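Local coordinates for beta-1,3-glucosyltransferase (Paecilomyces sp. J18, PDB 5JVV), which is a fungal protein named beta-1,3-glucosyltransferase, with a mainly beta-sheet chain that probably adopts the curved sandwich fold of glycoside hydrolase family 16, at residues T265-D268 with S269-C273. Numbering follows the deposited sequence.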
loop_
_atom_site.group_PDB
_atom_site.type_symbol
_atom_site.label_atom_id
_atom_site.label_comp_id
_atom_site.label_asym_id
_atom_site.label_seq_id
_atom_site.Cartn_x
_atom_site.Cartn_y
_atom_site.Cartn_z
ATOM N N THR A 265 -23.823 -2.299 12.620
ATOM C CA THR A 265 -24.544 -3.299 13.411
ATOM C C THR A 265 -24.308 -3.150 14.914
ATOM O O THR A 265 -25.022 -3.765 15.717
ATOM C CB THR A 265 -24.088 -4.716 13.031
ATOM O OG1 THR A 265 -22.658 -4.779 13.107
ATOM C CG2 THR A 265 -24.519 -5.072 11.600
ATOM N N LYS A 266 -23.293 -2.382 15.301
ATOM C CA LYS A 266 -22.920 -2.304 16.715
ATOM C C LYS A 266 -22.909 -0.859 17.205
ATOM O O LYS A 266 -23.522 0.010 16.578
ATOM C CB LYS A 266 -21.577 -2.998 16.985
ATOM C CG LYS A 266 -21.530 -4.493 16.583
ATOM C CD LYS A 266 -22.340 -5.389 17.536
ATOM C CE LYS A 266 -22.086 -6.868 17.198
ATOM N NZ LYS A 266 -22.844 -7.816 18.079
ATOM N N GLU A 267 -22.236 -0.604 18.325
ATOM C CA GLU A 267 -22.407 0.674 19.038
ATOM C C GLU A 267 -21.715 1.876 18.387
ATOM O O GLU A 267 -22.087 3.028 18.644
ATOM C CB GLU A 267 -22.000 0.546 20.505
ATOM C CG GLU A 267 -20.503 0.542 20.764
ATOM C CD GLU A 267 -19.889 -0.840 20.736
ATOM O OE1 GLU A 267 -20.521 -1.774 20.202
ATOM O OE2 GLU A 267 -18.755 -0.985 21.246
ATOM N N ASP A 268 -20.706 1.611 17.560
ATOM C CA ASP A 268 -20.074 2.660 16.759
ATOM C C ASP A 268 -19.430 2.025 15.540
ATOM O O ASP A 268 -19.476 0.799 15.384
ATOM C CB ASP A 268 -19.076 3.510 17.564
ATOM C CG ASP A 268 -17.915 2.712 18.151
ATOM O OD1 ASP A 268 -17.696 1.535 17.804
ATOM O OD2 ASP A 268 -17.179 3.305 18.974
ATOM N N SER A 269 -18.824 2.835 14.680
ATOM C CA SER A 269 -18.304 2.296 13.428
ATOM C C SER A 269 -17.194 1.278 13.653
ATOM O O SER A 269 -17.127 0.274 12.947
ATOM C CB SER A 269 -17.824 3.401 12.499
ATOM O OG SER A 269 -16.726 4.072 13.060
ATOM N N LEU A 270 -16.331 1.520 14.638
ATOM C CA LEU A 270 -15.229 0.597 14.893
ATOM C C LEU A 270 -15.770 -0.765 15.312
ATOM O O LEU A 270 -15.349 -1.805 14.797
ATOM C CB LEU A 270 -14.275 1.160 15.949
ATOM C CG LEU A 270 -13.130 0.227 16.368
ATOM C CD1 LEU A 270 -12.147 0.011 15.215
ATOM C CD2 LEU A 270 -12.398 0.787 17.574
ATOM N N ALA A 271 -16.730 -0.770 16.233
ATOM C CA ALA A 271 -17.341 -2.028 16.653
ATOM C C ALA A 271 -18.084 -2.742 15.521
ATOM O O ALA A 271 -18.073 -3.971 15.442
ATOM C CB ALA A 271 -18.264 -1.804 17.842
ATOM N N SER A 272 -18.741 -1.973 14.657
ATOM C CA SER A 272 -19.416 -2.558 13.493
ATOM C C SER A 272 -18.415 -3.157 12.527
ATOM O O SER A 272 -18.660 -4.218 11.941
ATOM C CB SER A 272 -20.282 -1.514 12.788
ATOM O OG SER A 272 -21.300 -1.051 13.665
ATOM N N CYS A 273 -17.285 -2.478 12.360
ATOM C CA CYS A 273 -16.212 -2.976 11.511
ATOM C C CYS A 273 -15.695 -4.321 12.033
ATOM O O CYS A 273 -15.512 -5.274 11.268
ATOM C CB CYS A 273 -15.081 -1.951 11.478
ATOM S SG CYS A 273 -13.770 -2.379 10.305
HETATM O O HOH W 1 -21.035 -4.859 10.706
HETATM O O HOH W 2 -22.377 1.345 14.373
#
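Asp268 N-caps helix 269-279, and its carbonyl O accepts the first-turn hydrogen bond from Ser272 N at 3.0 Å. The loop before it curls back beside this turn, bringing the CA atoms of Lys266 and Ser272 to 4.8 Å. The Asp268 side chain makes the capping bond: OD1 accepts from Ala271 N at 3.0 Å, with a nearly straight N-H...O angle of 167°. CG lies between the backbone N and the carbonyl carbon (chi1 60°), which turns the carboxylate back over the helix start. Ser272 OG meets the loop backbone. It accepts from Lys266 N at 2.9 Å and, more weakly, from Thr265 N at 3.0 Å. Water 2 joins the same hydroxyl to Lys266 O. Water 1 donates to both Thr265 OG1 and Ser272 O; Thr265 OG1 is also hydrogen-bonded to Asp275, further along the helix. The methyl of Ala271 meets Lys266 CB at 3.6 Å, while the end of the lysine chain leads away. The Glu267 carboxylate turns a face toward the same methyl, with OE1 at 3.3 Å and OE2 at 3.5 Å from Ala271 CB. Cys273 links the helix to Cys248 by a disulfide. Asp268 thus satisfies two amides of the first turn, one by side chain and one by backbone, while Ser272 OG holds the loop backbone against it; the negative charge of Asp268 would probably be favoured at this helix end.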